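Local coordinates for protein deoxyribose-phosphate aldolase (Toxoplasma gondii, PDB 4EIV) that belongs to the deoxyribose-phosphate aldolase family, enzymes built as a single parallel beta/alpha (TIM) barrel, at residues A[155-160]-A[170-175]; A[183-188]-A[197-202]. All coordinates share one frame; numbering follows the deposited sequence.

Contact 1: residues A[155-160]-A[170-175]; sequences VVLSGG and RAAVAA
Val155, near the end of strand 152-156, opens the contact by setting one methyl, CG1, against the methyl of Ala175, with Val155 CG1 and Ala175 CB 3.8 Å apart. Its side chain already faces the helix; with CG1 anti to the backbone N (chi1 -179°), that methyl is the one to meet Ala175. A beta-branched residue suits this place, because it keeps an extended backbone and still offers a broad apolar surface. Val156 points the other way, as the next residue of a strand should, and packs on Gln184 of the neighbouring strand.

Leu157 leaves the strand but turns back to the helix and does most of the packing. Its forked end spreads over one face of helix 165-178. Leu157 CD1 lies 3.8 Å from Ala172 CB, while CD2 reaches between Ala171 and Ala175, one helical turn apart. Leu157 CD2 comes within 4.0 Å of Ala175 CB and 3.8 Å of Ala171 O. Ala175 N already bonds Ala171 O at 2.9 Å, so the methyl lies beside a carbonyl that has its helical partner.

This is the packing of a beta-alpha-beta crossover, in which the helix lies on the outside of the closed barrel; Leu183 of the next strand also rests on Ala172 and Ala175.

Alanines at three helix positions let the backbone come close, with the larger side chains supplied by the strand end and the first loop residue. With no hydrogen bond between the segments, cohesion here rests on dispersion and the exclusion of water.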
ATOM      1  N   VAL A 155       2.239 -13.603 -17.825  1.00 22.85           N
ATOM      2  CA  VAL A 155       2.111 -13.802 -19.270  1.00 22.76           C
ATOM      3  C   VAL A 155       2.189 -12.422 -19.938  1.00 22.40           C
ATOM      4  O   VAL A 155       1.417 -11.507 -19.617  1.00 22.25           O
ATOM      5  CB  VAL A 155       0.835 -14.546 -19.621  1.00 23.31           C
ATOM      6  CG1 VAL A 155       0.706 -14.766 -21.114  1.00 22.69           C
ATOM      7  CG2 VAL A 155       0.824 -15.896 -18.920  1.00 24.32           C
ATOM      8  N   VAL A 156       3.134 -12.290 -20.864  1.00 21.75           N
ATOM      9  CA  VAL A 156       3.445 -11.059 -21.554  1.00 21.91           C
ATOM     10  C   VAL A 156       2.624 -11.070 -22.832  1.00 22.47           C
ATOM     11  O   VAL A 156       2.824 -11.911 -23.713  1.00 22.97           O
ATOM     12  CB  VAL A 156       4.957 -10.955 -21.798  1.00 22.11           C
ATOM     13  CG1 VAL A 156       5.289  -9.649 -22.344  1.00 22.67           C
ATOM     14  CG2 VAL A 156       5.754 -11.223 -20.539  1.00 24.71           C
ATOM     15  N   LEU A 157       1.750 -10.073 -22.972  1.00 23.16           N
ATOM     16  CA  LEU A 157       0.757 -10.066 -24.038  1.00 23.73           C
ATOM     17  C   LEU A 157       1.179  -9.405 -25.349  1.00 25.85           C
ATOM     18  O   LEU A 157       0.500  -9.587 -26.372  1.00 27.91           O
ATOM     19  CB  LEU A 157      -0.512  -9.370 -23.533  1.00 24.04           C
ATOM     20  CG  LEU A 157      -1.200  -9.994 -22.328  1.00 24.25           C
ATOM     21  CD1 LEU A 157      -2.432  -9.143 -21.938  1.00 26.80           C
ATOM     22  CD2 LEU A 157      -1.597 -11.444 -22.568  1.00 25.46           C
ATOM     23  N   SER A 158       2.297  -8.703 -25.343  0.60 25.82           N
ATOM     24  CA  SER A 158       2.755  -7.978 -26.521  0.60 27.23           C
ATOM     25  C   SER A 158       4.258  -7.991 -26.580  0.60 27.81           C
ATOM     26  O   SER A 158       4.929  -7.905 -25.548  0.60 26.98           O
ATOM     27  CB  SER A 158       2.233  -6.532 -26.486  0.60 28.03           C
ATOM     28  OG  SER A 158       2.726  -5.743 -27.561  0.60 31.19           O
ATOM     29  N   GLY A 159       4.774  -8.081 -27.803  1.00 29.28           N
ATOM     30  CA  GLY A 159       6.217  -8.032 -28.073  1.00 31.92           C
ATOM     31  C   GLY A 159       6.596  -6.700 -28.740  1.00 36.18           C
ATOM     32  O   GLY A 159       7.564  -6.628 -29.466  1.00 38.80           O
ATOM     33  N   GLY A 160       5.813  -5.647 -28.526  1.00 36.99           N
ATOM     34  CA  GLY A 160       6.167  -4.320 -29.037  1.00 39.40           C
ATOM     35  C   GLY A 160       5.476  -3.822 -30.283  1.00 41.30           C
ATOM     36  O   GLY A 160       5.653  -2.648 -30.633  1.00 42.89           O
ATOM     37  N   ARG A 170      -8.682 -10.178 -26.242  1.00 28.59           N
ATOM     38  CA  ARG A 170      -8.767 -11.637 -26.394  1.00 29.12           C
ATOM     39  C   ARG A 170      -7.501 -12.358 -25.936  1.00 27.34           C
ATOM     40  O   ARG A 170      -7.577 -13.453 -25.379  1.00 26.55           O
ATOM     41  CB  ARG A 170      -9.102 -12.013 -27.827  1.00 30.89           C
ATOM     42  CG  ARG A 170     -10.529 -11.654 -28.176  1.00 35.92           C
ATOM     43  CD  ARG A 170     -10.846 -11.959 -29.612  1.00 42.91           C
ATOM     44  NE  ARG A 170     -12.272 -11.784 -29.870  1.00 47.96           N
ATOM     45  CZ  ARG A 170     -13.194 -12.742 -29.771  1.00 50.98           C
ATOM     46  NH1 ARG A 170     -12.864 -13.991 -29.430  1.00 51.41           N
ATOM     47  NH2 ARG A 170     -14.466 -12.444 -30.011  1.00 53.13           N
ATOM     48  N   ALA A 171      -6.341 -11.768 -26.159  1.00 26.77           N
ATOM     49  CA  ALA A 171      -5.085 -12.368 -25.691  1.00 26.20           C
ATOM     50  C   ALA A 171      -5.087 -12.416 -24.152  1.00 25.12           C
ATOM     51  O   ALA A 171      -4.707 -13.423 -23.557  1.00 25.27           O
ATOM     52  CB  ALA A 171      -3.902 -11.569 -26.201  1.00 25.87           C
ATOM     53  N   ALA A 172      -5.546 -11.330 -23.520  1.00 25.10           N
ATOM     54  CA  ALA A 172      -5.651 -11.260 -22.065  1.00 24.97           C
ATOM     55  C   ALA A 172      -6.541 -12.375 -21.522  1.00 25.75           C
ATOM     56  O   ALA A 172      -6.158 -13.090 -20.599  1.00 25.83           O
ATOM     57  CB  ALA A 172      -6.169  -9.890 -21.641  1.00 25.53           C
ATOM     58  N   VAL A 173      -7.736 -12.524 -22.108  1.00 25.77           N
ATOM     59  CA  VAL A 173      -8.669 -13.555 -21.631  1.00 26.46           C
ATOM     60  C   VAL A 173      -8.089 -14.942 -21.839  1.00 26.48           C
ATOM     61  O   VAL A 173      -8.196 -15.788 -20.958  1.00 26.65           O
ATOM     62  CB  VAL A 173     -10.057 -13.406 -22.286  1.00 28.37           C
ATOM     63  CG1 VAL A 173     -10.960 -14.594 -21.951  1.00 29.92           C
ATOM     64  CG2 VAL A 173     -10.687 -12.060 -21.883  1.00 30.59           C
ATOM     65  N   ALA A 174      -7.486 -15.190 -22.992  1.00 26.09           N
ATOM     66  CA  ALA A 174      -6.889 -16.506 -23.247  1.00 25.70           C
ATOM     67  C   ALA A 174      -5.766 -16.817 -22.244  1.00 25.39           C
ATOM     68  O   ALA A 174      -5.640 -17.933 -21.783  1.00 25.46           O
ATOM     69  CB  ALA A 174      -6.372 -16.610 -24.690  1.00 27.11           C
ATOM     70  N   ALA A 175      -4.970 -15.827 -21.885  1.00 24.74           N
ATOM     71  CA  ALA A 175      -3.880 -16.000 -20.926  1.00 24.29           C
ATOM     72  C   ALA A 175      -4.446 -16.309 -19.542  1.00 25.29           C
ATOM     73  O   ALA A 175      -3.904 -17.149 -18.833  1.00 25.82           O
ATOM     74  CB  ALA A 175      -3.047 -14.740 -20.894  1.00 23.73           C
TER

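Contact 2: residues A[183-188]-A[197-202]; sequences LQTSSG and FTVHLI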
ATOM      1  N   LEU A 183      -0.892 -10.589 -15.686  1.00 23.13           N
ATOM      2  CA  LEU A 183      -0.897 -10.136 -17.074  1.00 23.14           C
ATOM      3  C   LEU A 183       0.071  -8.969 -17.179  1.00 23.77           C
ATOM      4  O   LEU A 183      -0.050  -7.985 -16.455  1.00 24.22           O
ATOM      5  CB  LEU A 183      -2.276  -9.685 -17.519  1.00 22.73           C
ATOM      6  CG  LEU A 183      -3.337 -10.773 -17.506  1.00 24.01           C
ATOM      7  CD1 LEU A 183      -4.684 -10.203 -17.983  1.00 26.55           C
ATOM      8  CD2 LEU A 183      -2.919 -11.985 -18.356  1.00 25.92           C
ATOM      9  N   GLN A 184       1.073  -9.126 -18.037  1.00 23.11           N
ATOM     10  CA  GLN A 184       2.094  -8.141 -18.259  1.00 23.74           C
ATOM     11  C   GLN A 184       1.817  -7.529 -19.621  1.00 23.40           C
ATOM     12  O   GLN A 184       1.631  -8.221 -20.618  1.00 23.29           O
ATOM     13  CB  GLN A 184       3.474  -8.790 -18.188  1.00 23.67           C
ATOM     14  CG  GLN A 184       4.627  -7.839 -18.522  1.00 23.60           C
ATOM     15  CD  GLN A 184       6.005  -8.437 -18.242  1.00 24.65           C
ATOM     16  OE1 GLN A 184       6.162  -9.286 -17.367  1.00 26.86           O
ATOM     17  NE2 GLN A 184       6.993  -8.003 -19.007  1.00 26.21           N
ATOM     18  N   THR A 185       1.832  -6.209 -19.685  1.00 22.30           N
ATOM     19  CA  THR A 185       1.451  -5.517 -20.906  1.00 22.53           C
ATOM     20  C   THR A 185       2.318  -5.828 -22.110  1.00 23.08           C
ATOM     21  O   THR A 185       1.827  -5.985 -23.207  1.00 25.81           O
ATOM     22  CB  THR A 185       1.489  -3.966 -20.710  1.00 22.72           C
ATOM     23  OG1 THR A 185       2.799  -3.538 -20.287  1.00 23.00           O
ATOM     24  CG2 THR A 185       0.446  -3.510 -19.710  1.00 24.17           C
ATOM     25  N   SER A 186       3.613  -5.903 -21.892  1.00 23.37           N
ATOM     26  CA  SER A 186       4.577  -5.788 -23.011  1.00 24.03           C
ATOM     27  C   SER A 186       5.932  -6.263 -22.559  1.00 24.44           C
ATOM     28  O   SER A 186       6.229  -6.342 -21.354  1.00 24.68           O
ATOM     29  CB  SER A 186       4.634  -4.325 -23.502  1.00 25.03           C
ATOM     30  OG  SER A 186       4.690  -3.415 -22.406  1.00 24.46           O
ATOM     31  N   SER A 187       6.731  -6.664 -23.537  0.50 26.01           N
ATOM     32  CA  SER A 187       8.024  -7.291 -23.331  0.50 27.26           C
ATOM     33  C   SER A 187       9.188  -6.475 -22.785  0.50 28.61           C
ATOM     34  O   SER A 187      10.049  -7.019 -22.073  0.50 29.30           O
ATOM     35  CB  SER A 187       8.499  -7.818 -24.684  0.50 27.76           C
ATOM     36  OG  SER A 187       9.905  -7.812 -24.695  0.50 26.66           O
ATOM     37  N   GLY A 188       9.261  -5.210 -23.180  0.50 28.81           N
ATOM     38  CA  GLY A 188      10.395  -4.356 -22.831  0.50 29.46           C
ATOM     39  C   GLY A 188      11.385  -4.267 -23.985  0.50 30.54           C
ATOM     40  O   GLY A 188      11.968  -3.208 -24.254  0.50 30.58           O
ATOM     41  N   PHE A 197      -4.468   3.169 -22.853  1.00 25.30           N
ATOM     42  CA  PHE A 197      -5.415   2.346 -23.608  1.00 27.09           C
ATOM     43  C   PHE A 197      -5.253   0.875 -23.299  1.00 26.26           C
ATOM     44  O   PHE A 197      -6.227   0.219 -22.964  1.00 26.11           O
ATOM     45  CB  PHE A 197      -5.232   2.630 -25.119  1.00 28.57           C
ATOM     46  CG  PHE A 197      -6.032   1.737 -26.022  1.00 31.83           C
ATOM     47  CD1 PHE A 197      -7.383   1.916 -26.179  1.00 34.68           C
ATOM     48  CD2 PHE A 197      -5.414   0.716 -26.715  1.00 33.62           C
ATOM     49  CE1 PHE A 197      -8.123   1.087 -27.023  1.00 37.27           C
ATOM     50  CE2 PHE A 197      -6.137  -0.104 -27.568  1.00 35.76           C
ATOM     51  CZ  PHE A 197      -7.487   0.076 -27.705  1.00 37.15           C
ATOM     52  N   THR A 198      -4.032   0.356 -23.391  1.00 24.85           N
ATOM     53  CA  THR A 198      -3.867  -1.079 -23.131  1.00 24.80           C
ATOM     54  C   THR A 198      -4.084  -1.434 -21.673  1.00 24.03           C
ATOM     55  O   THR A 198      -4.597  -2.517 -21.366  1.00 24.53           O
ATOM     56  CB  THR A 198      -2.519  -1.630 -23.652  1.00 25.18           C
ATOM     57  OG1 THR A 198      -1.398  -1.077 -22.946  1.00 27.55           O
ATOM     58  CG2 THR A 198      -2.378  -1.399 -25.129  1.00 27.97           C
ATOM     59  N   VAL A 199      -3.670  -0.573 -20.751  1.00 23.51           N
ATOM     60  CA  VAL A 199      -3.908  -0.866 -19.334  1.00 23.33           C
ATOM     61  C   VAL A 199      -5.421  -0.904 -19.049  1.00 23.35           C
ATOM     62  O   VAL A 199      -5.886  -1.715 -18.247  1.00 23.66           O
ATOM     63  CB  VAL A 199      -3.156   0.139 -18.414  1.00 23.13           C
ATOM     64  CG1 VAL A 199      -3.621   0.021 -16.942  1.00 25.03           C
ATOM     65  CG2 VAL A 199      -1.659  -0.069 -18.535  1.00 24.38           C
ATOM     66  N   HIS A 200      -6.183  -0.014 -19.673  1.00 24.76           N
ATOM     67  CA  HIS A 200      -7.633  -0.019 -19.504  1.00 25.46           C
ATOM     68  C   HIS A 200      -8.261  -1.342 -19.987  1.00 25.94           C
ATOM     69  O   HIS A 200      -9.054  -1.967 -19.276  1.00 25.96           O
ATOM     70  CB  HIS A 200      -8.225   1.203 -20.235  1.00 27.13           C
ATOM     71  CG  HIS A 200      -9.712   1.294 -20.159  1.00 29.25           C
ATOM     72  ND1 HIS A 200     -10.523   1.217 -21.267  1.00 35.05           N
ATOM     73  CD2 HIS A 200     -10.538   1.405 -19.094  1.00 31.42           C
ATOM     74  CE1 HIS A 200     -11.784   1.323 -20.892  1.00 35.91           C
ATOM     75  NE2 HIS A 200     -11.822   1.439 -19.579  1.00 35.45           N
ATOM     76  N   LEU A 201      -7.850  -1.807 -21.167  1.00 25.22           N
ATOM     77  CA  LEU A 201      -8.366  -3.062 -21.693  1.00 26.68           C
ATOM     78  C   LEU A 201      -8.020  -4.261 -20.839  1.00 25.51           C
ATOM     79  O   LEU A 201      -8.848  -5.139 -20.611  1.00 26.89           O
ATOM     80  CB  LEU A 201      -7.896  -3.279 -23.139  1.00 27.73           C
ATOM     81  CG  LEU A 201      -8.454  -2.327 -24.186  1.00 30.88           C
ATOM     82  CD1 LEU A 201      -7.992  -2.799 -25.554  1.00 34.09           C
ATOM     83  CD2 LEU A 201      -9.980  -2.276 -24.113  1.00 33.66           C
ATOM     84  N   ILE A 202      -6.769  -4.306 -20.387  1.00 24.90           N
ATOM     85  CA  ILE A 202      -6.335  -5.387 -19.535  1.00 25.70           C
ATOM     86  C   ILE A 202      -7.116  -5.383 -18.210  1.00 24.61           C
ATOM     87  O   ILE A 202      -7.515  -6.437 -17.704  1.00 25.80           O
ATOM     88  CB  ILE A 202      -4.806  -5.328 -19.330  1.00 25.29           C
ATOM     89  CG1 ILE A 202      -4.128  -5.670 -20.659  1.00 26.40           C
ATOM     90  CG2 ILE A 202      -4.366  -6.318 -18.249  1.00 27.14           C
ATOM     91  CD1 ILE A 202      -2.628  -5.399 -20.705  1.00 28.25           C
TER
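Two torsions bring Ile202 and Thr185 together. Ile202 carries CG1 anti to its carbonyl carbon (chi1 -69°) and then runs extended, so that CD1 reaches out to the loop after the strand. Thr185 has OG1 between its backbone N and carbonyl carbon (chi1 57°), which turns the methyl CG2 to the helix. Thr185 CG2 and Ile202 CD1 meet at 3.7 Å, the two side chains crossing at about a right angle. The isoleucine's other branch, Ile202 CG2, packs 3.9 Å from Leu183 CD1, so one beta-branched residue serves both strand and loop. Val199 CG2 adds a looser contact, 4.2 Å from Thr185 CG2.

Threonine suits its place by having two unlike faces. While its methyl joins the apolar layer, Thr185 OG1 donates to Ser186 OG at 2.8 Å and also bonds the backbone N of Glu237, whose carboxylate binds Ser186 OG. On the inner side of the barrel wall, Gln184 NE2 bonds Ser186 O at 3.0 Å, the oxygen in the Gln184 amide plane but the nitrogen tilted off the Ser186 carbonyl plane.

In this beta-alpha step of a TIM barrel, apolar contact seats helix 196-210 on the wall's outer face, while hydroxyls and amide order the loop.

From the N terminus, strand 152-156 runs into contact 1, which closes the loop leading to helix 165-178. The chain then returns through strand 182-184, and contact 2 closes the next loop, on to helix 196-210. The two closures are in series, neither nested nor crossed, and are successive strand-to-helix steps of the barrel. Their strands lie side by side in the parallel sheet: Val155 O and Gln184 N are 2.9 Å apart, Leu157 N and Gln184 O 3.0 Å, both probable hydrogen bonds. The apolar layer between barrel wall and helices is shared too, since Leu157 touches Ile202 and Leu183 touches Ala175, tying both helices to the two strands.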